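Carbonic anhydrase (Coccomyxa sp. PA, PDB 3UCJ) is a zinc-dependent beta-class carbonic anhydrase that probably catalyses the reversible hydration of carbon dioxide to hydrogencarbonate. Local coordinates at residues S84-E87 with Y88-H92; L156-E159 with A160-N164; E197-K200 with P201-G204; E206-G209 with A210-A214. All blocks are in the same frame, centred on the assembly; numbering follows the deposited sequence. Where two conformers were deposited one is given.

Contact 1 is mostly buried and contact 2 partly so; each links successive turns of a helix, one against strands 42-47 and 65-70, the other against strands 97-103 and 194-202. Contacts 3 and 4 hold more surface residues. Contacts 2, 3 and 4 touch one another, for helix 146-167, the end of strand 194-202 and helix 205-211 share an apolar core. Contact 1 stands apart, about 20 Å from contact 3 between centres, yet both reach the second subunit. Their chemistry follows their place. Contact 1 combines carboxylates, waters and an inhibitor lying over a tyrosine face; contact 2 has linked side-chain amides; contact 3 has packing without hydrogen bonds; contact 4 is mainly a backbone helix end.

Contact 1 of 4, residues S84-E87 with Y88-H92. With AZM (5-acetamido-1,3,4-thiadiazole-2-sulfonamide), chain I.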
loop_
_atom_site.group_PDB
_atom_site.type_symbol
_atom_site.label_atom_id
_atom_site.label_comp_id
_atom_site.label_asym_id
_atom_site.label_seq_id
_atom_site.Cartn_x
_atom_site.Cartn_y
_atom_site.Cartn_z
ATOM N N SER A 84 8.074 -3.375 7.385
ATOM C CA SER A 84 9.548 -3.128 7.296
ATOM C C SER A 84 10.190 -2.901 8.667
ATOM O O SER A 84 11.258 -3.417 8.974
ATOM C CB SER A 84 9.824 -1.892 6.394
ATOM O OG SER A 84 9.653 -2.440 5.139
ATOM N N CYS A 85 9.505 -2.203 9.557
ATOM C CA CYS A 85 9.979 -2.020 10.911
ATOM C C CYS A 85 9.986 -3.365 11.627
ATOM O O CYS A 85 10.988 -3.667 12.381
ATOM C CB CYS A 85 9.017 -1.136 11.721
ATOM S SG CYS A 85 9.107 0.629 11.243
ATOM N N LEU A 86 8.936 -4.148 11.438
ATOM C CA LEU A 86 8.887 -5.507 12.015
ATOM C C LEU A 86 10.027 -6.374 11.443
ATOM O O LEU A 86 10.756 -7.068 12.214
ATOM C CB LEU A 86 7.533 -6.174 11.730
ATOM C CG LEU A 86 7.000 -7.380 12.480
ATOM C CD1 LEU A 86 7.130 -7.224 14.061
ATOM C CD2 LEU A 86 5.544 -7.596 12.009
ATOM N N GLU A 87 10.157 -6.419 10.140
ATOM C CA GLU A 87 11.144 -7.336 9.502
ATOM C C GLU A 87 12.588 -6.915 9.888
ATOM O O GLU A 87 13.398 -7.782 10.347
ATOM C CB GLU A 87 11.059 -7.267 7.982
ATOM C CG GLU A 87 12.018 -8.239 7.316
ATOM C CD GLU A 87 11.906 -8.189 5.782
ATOM O OE1 GLU A 87 12.554 -7.301 5.239
ATOM O OE2 GLU A 87 11.297 -9.061 5.132
ATOM N N TYR A 88 12.915 -5.636 9.803
ATOM C CA TYR A 88 14.273 -5.186 10.135
ATOM C C TYR A 88 14.674 -5.506 11.611
ATOM O O TYR A 88 15.792 -6.026 11.868
ATOM C CB TYR A 88 14.521 -3.706 9.786
ATOM C CG TYR A 88 15.970 -3.356 10.104
ATOM C CD1 TYR A 88 16.989 -3.930 9.341
ATOM C CD2 TYR A 88 16.281 -2.536 11.162
ATOM C CE1 TYR A 88 18.367 -3.668 9.632
ATOM C CE2 TYR A 88 17.637 -2.219 11.452
ATOM C CZ TYR A 88 18.676 -2.860 10.660
ATOM O OH TYR A 88 20.000 -2.552 10.991
ATOM N N THR A 89 13.756 -5.227 12.543
ATOM C CA THR A 89 14.009 -5.417 13.947
ATOM C C THR A 89 14.097 -6.900 14.294
ATOM O O THR A 89 15.008 -7.257 15.066
ATOM C CB THR A 89 12.982 -4.764 14.926
ATOM O OG1 THR A 89 11.690 -5.250 14.573
ATOM C CG2 THR A 89 13.094 -3.206 14.790
ATOM N N VAL A 90 13.209 -7.729 13.745
ATOM C CA VAL A 90 13.164 -9.130 14.157
ATOM C C VAL A 90 14.345 -9.875 13.480
ATOM O O VAL A 90 15.050 -10.696 14.127
ATOM C CB VAL A 90 11.819 -9.804 13.809
ATOM C CG1 VAL A 90 11.872 -11.297 13.977
ATOM C CG2 VAL A 90 10.620 -9.224 14.677
ATOM N N ASP A 91 14.528 -9.631 12.195
ATOM C CA ASP A 91 15.464 -10.447 11.420
ATOM C C ASP A 91 16.908 -9.965 11.523
ATOM O O ASP A 91 17.880 -10.812 11.489
ATOM C CB ASP A 91 15.069 -10.509 9.970
ATOM C CG ASP A 91 13.792 -11.286 9.728
ATOM O OD1 ASP A 91 13.201 -11.884 10.651
ATOM O OD2 ASP A 91 13.406 -11.396 8.550
ATOM N N HIS A 92 17.136 -8.658 11.627
ATOM C CA HIS A 92 18.481 -8.143 11.606
ATOM C C HIS A 92 18.932 -7.671 12.939
ATOM O O HIS A 92 20.021 -8.019 13.416
ATOM C CB HIS A 92 18.590 -7.007 10.613
ATOM C CG HIS A 92 18.458 -7.436 9.199
ATOM N ND1 HIS A 92 19.547 -7.704 8.400
ATOM C CD2 HIS A 92 17.369 -7.573 8.414
ATOM C CE1 HIS A 92 19.136 -8.006 7.179
ATOM N NE2 HIS A 92 17.817 -7.947 7.169
HETATM C C1 AZM I . 17.918 1.012 9.621
HETATM C C2 AZM I . 18.526 -0.786 8.117
HETATM C C3 AZM I . 17.829 -1.908 6.156
HETATM C C4 AZM I . 17.953 -3.060 5.201
HETATM N N1 AZM I . 18.242 3.479 10.665
HETATM N N2 AZM I . 19.520 -0.476 8.925
HETATM N N3 AZM I . 19.179 0.585 9.902
HETATM N N4 AZM I . 18.743 -1.706 7.118
HETATM O O1 AZM I . 17.117 1.673 11.925
HETATM O O2 AZM I . 16.045 2.413 9.754
HETATM O O3 AZM I . 16.876 -1.137 6.015
HETATM S S1 AZM I . 17.265 2.253 10.622
HETATM S S2 AZM I . 17.144 0.170 8.342
HETATM O O HOH W 1 15.751 -8.133 5.307
HETATM O O HOH W 2 11.687 -11.690 6.537
#
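The Tyr88 ring has the thiadiazole of a bound acetazolamide over one face, with AZM C2 3.2 Å above the ring plane and offset toward the rim. In one of two His92 conformers a water lies at the ring edge, in plane, a tentative link. The same water gives a weak bond to Glu87 OE1. Tyr88 reaches the inhibitor because its CG is anti to the backbone N (chi1 -177°). Tyr88 OH is hydrogen-bonded to a glycerol and approaches AZM N2 to 3.0 Å. An alanine at Tyr88 is likely to lose this face contact and leave one side of the thiadiazole without its aromatic cover. The segments are successive turns of helix 80-92, which packs on strands 42-47 and 65-70 of the beta-carbonic anhydrase sheet. Its i to i+4 bonds include Asp91 N to Glu87 O at 2.8 Å, with a wider pi-type turn over 88-92. The planes of the Glu87 and Asp91 carboxylates are 21° apart. A second water donates to both, at 3.0 Å from Glu87 OE2 and 2.7 Å from Asp91 OD2, and probably eases the repulsion of like charges. Glu87 is also held by Thr123 and Val122 of the second subunit, and Asp91 by a salt bridge to Arg177. Leu86 and Val90 run side by side, Leu86 CD1 to Val90 CG2 4.1 Å.

Contact 2 of 4, residues L156-E159 with A160-N164; sequences LNVE and AQVFN
Asn157 O takes the backbone N-H of Gln161 at 2.8 Å between O and N, as short as any bond between these turns. The two side chains repeat the link further out. Gln161 NE2 donates to Asn157 OD1 at 3.0 Å, with an N-H...O angle of 155°. The donor stands above the Asn157 carbonyl plane, and the two amide planes are turned 50° apart. Gln161 CG is anti to the carbonyl carbon (chi1 -57°), which brings it to 3.2 Å from Asn157 O; a bend at chi2 then turns the amide back toward Asn157. The other end of the amide is gripped too. Gln161 OE1 accepts from Asn164 ND2 at 3.0 Å and from the backbone N of Val75. Asn157 ND2 is bonded to Gly72 O, so both amides tie the helix to the segment holding Gly72 and Val75. A leucine in place of Gln161 would probably leave Asn157 OD1, Asn164 ND2 and Val75 N without this mate. On another side of the helix, Val158 CG1 and Val162 CG2 meet at 4.3 Å, while Glu159 OE2 accepts from Arg213 N. The backbone bonds and the Asn157-Gln161 and Val158-Val162 pairs are i to i+4 pairing within helix 146-167. The helix covers strands 97-103 and 194-202, and the Asn157 side chain lies about 6 Å from that of the zinc ligand Cys106.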
loop_
_atom_site.group_PDB
_atom_site.type_symbol
_atom_site.label_atom_id
_atom_site.label_comp_id
_atom_site.label_asym_id
_atom_site.label_seq_id
_atom_site.Cartn_x
_atom_site.Cartn_y
_atom_site.Cartn_z
ATOM N N LEU A 156 -9.920 -3.494 22.522
ATOM C CA LEU A 156 -10.136 -4.531 21.528
ATOM C C LEU A 156 -9.128 -4.356 20.399
ATOM O O LEU A 156 -8.670 -5.365 19.833
ATOM C CB LEU A 156 -11.552 -4.430 20.932
ATOM C CG LEU A 156 -12.618 -5.007 21.937
ATOM C CD1 LEU A 156 -14.026 -4.558 21.453
ATOM C CD2 LEU A 156 -12.446 -6.497 22.150
ATOM N N ASN A 157 -8.853 -3.099 20.097
ATOM C CA ASN A 157 -7.901 -2.800 19.016
ATOM C C ASN A 157 -6.502 -3.316 19.434
ATOM O O ASN A 157 -5.812 -4.047 18.651
ATOM C CB ASN A 157 -7.889 -1.330 18.692
ATOM C CG ASN A 157 -7.012 -1.042 17.435
ATOM O OD1 ASN A 157 -7.170 -1.709 16.401
ATOM N ND2 ASN A 157 -6.072 -0.139 17.586
ATOM N N VAL A 158 -6.077 -2.993 20.656
ATOM C CA VAL A 158 -4.800 -3.608 21.146
ATOM C C VAL A 158 -4.800 -5.127 20.944
ATOM O O VAL A 158 -3.823 -5.729 20.405
ATOM C CB VAL A 158 -4.486 -3.237 22.638
ATOM C CG1 VAL A 158 -3.203 -4.000 23.119
ATOM C CG2 VAL A 158 -4.282 -1.726 22.760
ATOM N N GLU A 159 -5.840 -5.820 21.451
ATOM C CA GLU A 159 -5.838 -7.256 21.304
ATOM C C GLU A 159 -5.722 -7.707 19.872
ATOM O O GLU A 159 -5.038 -8.701 19.575
ATOM C CB GLU A 159 -7.095 -7.936 21.967
ATOM C CG GLU A 159 -6.882 -9.474 21.830
ATOM C CD GLU A 159 -7.837 -10.385 22.619
ATOM O OE1 GLU A 159 -8.738 -9.835 23.323
ATOM O OE2 GLU A 159 -7.691 -11.628 22.446
ATOM N N ALA A 160 -6.447 -7.052 18.951
ATOM C CA ALA A 160 -6.405 -7.487 17.570
ATOM C C ALA A 160 -4.998 -7.233 17.005
ATOM O O ALA A 160 -4.540 -8.035 16.194
ATOM C CB ALA A 160 -7.411 -6.633 16.760
ATOM N N GLN A 161 -4.357 -6.123 17.405
ATOM C CA GLN A 161 -3.063 -5.774 16.794
ATOM C C GLN A 161 -2.009 -6.709 17.389
ATOM O O GLN A 161 -1.079 -7.122 16.684
ATOM C CB GLN A 161 -2.682 -4.281 16.929
ATOM C CG GLN A 161 -3.758 -3.332 16.329
ATOM C CD GLN A 161 -4.278 -3.756 14.917
ATOM O OE1 GLN A 161 -3.487 -4.231 14.061
ATOM N NE2 GLN A 161 -5.654 -3.603 14.675
ATOM N N VAL A 162 -2.207 -7.137 18.627
ATOM C CA VAL A 162 -1.308 -8.197 19.161
ATOM C C VAL A 162 -1.443 -9.448 18.386
ATOM O O VAL A 162 -0.399 -10.097 18.008
ATOM C CB VAL A 162 -1.550 -8.455 20.695
ATOM C CG1 VAL A 162 -0.897 -9.798 21.136
ATOM C CG2 VAL A 162 -1.031 -7.278 21.447
ATOM N N PHE A 163 -2.684 -9.845 18.068
ATOM C CA PHE A 163 -2.857 -11.041 17.237
ATOM C C PHE A 163 -2.192 -10.863 15.861
ATOM O O PHE A 163 -1.496 -11.787 15.314
ATOM C CB PHE A 163 -4.400 -11.335 17.034
ATOM C CG PHE A 163 -4.670 -12.578 16.231
ATOM C CD1 PHE A 163 -4.972 -13.773 16.910
ATOM C CD2 PHE A 163 -4.706 -12.568 14.830
ATOM C CE1 PHE A 163 -5.259 -14.944 16.231
ATOM C CE2 PHE A 163 -4.982 -13.791 14.075
ATOM C CZ PHE A 163 -5.242 -14.990 14.794
ATOM N N ASN A 164 -2.377 -9.670 15.285
ATOM C CA ASN A 164 -1.768 -9.463 13.952
ATOM C C ASN A 164 -0.221 -9.576 13.995
ATOM O O ASN A 164 0.373 -10.114 13.075
ATOM C CB ASN A 164 -2.164 -8.069 13.403
ATOM C CG ASN A 164 -3.643 -8.080 12.953
ATOM O OD1 ASN A 164 -4.175 -9.160 12.739
ATOM N ND2 ASN A 164 -4.329 -6.928 12.975
#

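Contact 3 of 4, residues E197-K200 with P201-G204; sequences ELIK and PITG
Pro201 comes first, and its ring meets two residues of 197-200. Pro201 CD presses on Lys200 CB at 3.3 Å, tighter than usual van der Waals contact, as the ring replaces an N-H next to a trans peptide. The Glu197 carboxylate reaches the same ring carbon, with Glu197 OE2 3.4 Å from Pro201 CD and 4.0 Å from Pro201 CG. It gets there on a fully extended chain, CG anti to the backbone N (chi1 -178°), and crosses the ring at about a right angle. Ala7 of the second subunit packs on Pro201 as well. Ile202 follows and faces the interior. Ile202 CD1 meets Ile199 CG2 at 4.1 Å, the apolar contact between the segments. Ile202 CG1 passes Lys200 O at 3.8 Å. The backbone of Ile202 bonds to Val183, and that of Ile199 to Gly185, so both remain joined to strand 182-189 of the hairpin although the chain turns a corner at 198-199. Thr203 then leaves the strand. Its OG1 is bonded to Asp207 OD1, and Gly204 takes the N-cap position of helix 205-211. No hydrogen bond joins the two segments. The chain is extended here and its backbone bonds go to strand 182-189; Pro201 has no N-H to give. Carbon contacts therefore carry the link: the isoleucines on the buried side, and on the other the carboxylate against ring carbons that are probably slightly positive.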
loop_
_atom_site.group_PDB
_atom_site.type_symbol
_atom_site.label_atom_id
_atom_site.label_comp_id
_atom_site.label_asym_id
_atom_site.label_seq_id
_atom_site.Cartn_x
_atom_site.Cartn_y
_atom_site.Cartn_z
ATOM N N GLU A 197 -0.716 -3.257 31.571
ATOM C CA GLU A 197 -0.606 -4.479 30.816
ATOM C C GLU A 197 -1.971 -5.121 30.554
ATOM O O GLU A 197 -2.630 -5.649 31.482
ATOM C CB GLU A 197 0.386 -5.449 31.483
ATOM C CG GLU A 197 0.651 -6.770 30.763
ATOM C CD GLU A 197 1.649 -7.649 31.522
ATOM O OE1 GLU A 197 1.547 -7.672 32.768
ATOM O OE2 GLU A 197 2.546 -8.292 30.932
ATOM N N LEU A 198 -2.403 -5.112 29.289
ATOM C CA LEU A 198 -3.659 -5.761 28.899
ATOM C C LEU A 198 -3.558 -7.222 28.639
ATOM O O LEU A 198 -4.508 -7.968 28.906
ATOM C CB LEU A 198 -4.197 -5.125 27.614
ATOM C CG LEU A 198 -5.382 -4.195 27.593
ATOM C CD1 LEU A 198 -5.786 -3.464 28.965
ATOM C CD2 LEU A 198 -5.332 -3.235 26.333
ATOM N N ILE A 199 -2.466 -7.659 28.021
ATOM C CA ILE A 199 -2.295 -9.052 27.760
ATOM C C ILE A 199 -0.901 -9.463 28.240
ATOM O O ILE A 199 0.073 -8.751 27.971
ATOM C CB ILE A 199 -2.413 -9.405 26.245
ATOM C CG1 ILE A 199 -3.677 -8.772 25.605
ATOM C CG2 ILE A 199 -2.371 -10.909 26.088
ATOM C CD1 ILE A 199 -3.671 -8.949 24.093
ATOM N N LYS A 200 -0.805 -10.639 28.902
ATOM C CA LYS A 200 0.462 -11.016 29.508
ATOM C C LYS A 200 1.394 -11.405 28.351
ATOM O O LYS A 200 0.927 -11.498 27.188
ATOM C CB LYS A 200 0.268 -12.174 30.517
ATOM C CG LYS A 200 0.037 -11.667 31.942
ATOM C CD LYS A 200 -1.429 -11.375 32.169
ATOM C CE LYS A 200 -2.257 -12.651 32.638
ATOM N NZ LYS A 200 -2.750 -12.527 34.094
ATOM N N PRO A 201 2.692 -11.607 28.625
ATOM C CA PRO A 201 3.611 -11.873 27.523
ATOM C C PRO A 201 3.239 -13.115 26.727
ATOM O O PRO A 201 2.802 -14.134 27.329
ATOM C CB PRO A 201 4.948 -12.070 28.250
ATOM C CG PRO A 201 4.840 -11.190 29.463
ATOM C CD PRO A 201 3.429 -11.384 29.905
ATOM N N ILE A 202 3.418 -13.064 25.381
ATOM C CA ILE A 202 3.178 -14.167 24.480
ATOM C C ILE A 202 4.515 -14.471 23.868
ATOM O O ILE A 202 5.096 -13.593 23.181
ATOM C CB ILE A 202 2.146 -13.815 23.340
ATOM C CG1 ILE A 202 0.753 -13.599 23.975
ATOM C CG2 ILE A 202 2.062 -14.982 22.317
ATOM C CD1 ILE A 202 -0.270 -12.835 23.209
ATOM N N THR A 203 5.075 -15.660 24.175
ATOM C CA THR A 203 6.431 -15.952 23.767
ATOM C C THR A 203 6.372 -16.976 22.714
ATOM O O THR A 203 7.404 -17.393 22.226
ATOM C CB THR A 203 7.327 -16.555 24.955
ATOM O OG1 THR A 203 6.670 -17.739 25.383
ATOM C CG2 THR A 203 7.479 -15.595 26.087
ATOM N N GLY A 204 5.191 -17.433 22.335
ATOM C CA GLY A 204 5.070 -18.412 21.260
ATOM C C GLY A 204 3.652 -18.913 21.147
ATOM O O GLY A 204 2.766 -18.370 21.809
#

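Contact 4 of 4, residues E206-G209 with A210-A214; sequences EDAG and ALLRA
The C-terminal turn of helix 205-211 is where these residues meet, and Leu212 is the first to leave helical angles, with psi at 136°. Ala208 O holds the last turn. Leu212 N donates to Ala208 O at 2.9 Å in a fairly straight bond. A second, weak bond joins Leu211 N to Ala208 O at 3.3 Å. Leu211 N has its main bond to Asp207 O, at 2.8 Å. One residue earlier, Ala210 N reaches Glu206 O only weakly. Two waters sit at the helix end. One lies 2.9 Å from Ala208 O and 2.7 Å from Ala214 O. The other is near Gly209 O and Leu212 O, so water probably extends the contact past the last helical residue. Among side chains, Ala208 CB meets Leu212 CD1 at 4.0 Å. Leu212 CG sits anti to its carbonyl carbon (chi1 -63°), which lays the chain back along the turn, and Leu212 CB is 3.3 Å from Ala208 O. Leu211 CG lies 3.4 Å from Asp207 O. Ala208 and Leu212 pack on Ile202 of strand 194-202, Leu211 covers Ile199 and Lys200 of that strand, and Leu212 and Ala214 rest on Phe163 of helix 146-167.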
loop_
_atom_site.group_PDB
_atom_site.type_symbol
_atom_site.label_atom_id
_atom_site.label_comp_id
_atom_site.label_asym_id
_atom_site.label_seq_id
_atom_site.Cartn_x
_atom_site.Cartn_y
_atom_site.Cartn_z
ATOM N N GLU A 206 2.164 -21.678 22.109
ATOM C CA GLU A 206 1.538 -22.099 23.373
ATOM C C GLU A 206 0.928 -20.935 24.197
ATOM O O GLU A 206 -0.261 -20.978 24.526
ATOM C CB GLU A 206 2.492 -23.035 24.197
ATOM C CG GLU A 206 1.726 -23.637 25.359
ATOM C CD GLU A 206 2.667 -24.475 26.182
ATOM O OE1 GLU A 206 3.195 -25.464 25.609
ATOM O OE2 GLU A 206 2.919 -24.095 27.347
ATOM N N ASP A 207 1.660 -19.858 24.456
ATOM C CA ASP A 207 1.079 -18.737 25.188
ATOM C C ASP A 207 -0.085 -18.067 24.434
ATOM O O ASP A 207 -1.005 -17.532 25.039
ATOM C CB ASP A 207 2.088 -17.623 25.392
ATOM C CG ASP A 207 3.209 -17.999 26.333
ATOM O OD1 ASP A 207 4.218 -17.288 26.329
ATOM O OD2 ASP A 207 3.049 -18.989 27.085
ATOM N N ALA A 208 0.036 -17.995 23.116
ATOM C CA ALA A 208 -1.007 -17.300 22.311
ATOM C C ALA A 208 -2.362 -18.024 22.421
ATOM O O ALA A 208 -3.394 -17.381 22.531
ATOM C CB ALA A 208 -0.540 -17.198 20.886
ATOM N N GLY A 209 -2.339 -19.368 22.375
ATOM C CA GLY A 209 -3.567 -20.189 22.613
ATOM C C GLY A 209 -4.186 -19.962 23.986
ATOM O O GLY A 209 -5.427 -19.930 24.137
ATOM N N ALA A 210 -3.332 -19.728 24.973
ATOM C CA ALA A 210 -3.795 -19.407 26.321
ATOM C C ALA A 210 -4.290 -17.989 26.481
ATOM O O ALA A 210 -5.201 -17.790 27.258
ATOM C CB ALA A 210 -2.699 -19.642 27.377
ATOM N N LEU A 211 -3.643 -17.003 25.842
ATOM C CA LEU A 211 -3.905 -15.601 26.149
ATOM C C LEU A 211 -4.703 -14.800 25.134
ATOM O O LEU A 211 -5.204 -13.711 25.480
ATOM C CB LEU A 211 -2.617 -14.814 26.462
ATOM C CG LEU A 211 -1.725 -15.379 27.581
ATOM C CD1 LEU A 211 -0.443 -14.551 27.600
ATOM C CD2 LEU A 211 -2.462 -15.306 28.914
ATOM N N LEU A 212 -4.795 -15.280 23.898
ATOM C CA LEU A 212 -5.594 -14.574 22.857
ATOM C C LEU A 212 -6.982 -15.188 22.677
ATOM O O LEU A 212 -7.115 -16.387 22.602
ATOM C CB LEU A 212 -4.822 -14.575 21.497
ATOM C CG LEU A 212 -3.475 -13.836 21.504
ATOM C CD1 LEU A 212 -2.798 -14.000 20.129
ATOM C CD2 LEU A 212 -3.759 -12.339 21.857
ATOM N N ARG A 213 -8.010 -14.356 22.585
ATOM C CA ARG A 213 -9.389 -14.804 22.339
ATOM C C ARG A 213 -9.481 -15.510 21.004
ATOM O O ARG A 213 -9.933 -16.651 20.913
ATOM C CB ARG A 213 -10.318 -13.588 22.265
ATOM C CG ARG A 213 -10.971 -13.084 23.579
ATOM C CD ARG A 213 -12.406 -12.506 23.274
ATOM N NE ARG A 213 -13.302 -13.528 22.652
ATOM C CZ ARG A 213 -14.558 -13.821 23.047
ATOM N NH1 ARG A 213 -15.124 -13.182 24.062
ATOM N NH2 ARG A 213 -15.265 -14.765 22.426
ATOM N N ALA A 214 -9.050 -14.817 19.935
ATOM C CA ALA A 214 -8.987 -15.432 18.617
ATOM C C ALA A 214 -7.982 -16.608 18.581
ATOM O O ALA A 214 -7.002 -16.599 19.302
ATOM C CB ALA A 214 -8.640 -14.380 17.547
HETATM O O HOH W 3 -5.075 -18.156 20.358
HETATM O O HOH W 4 -7.607 -19.330 22.040
#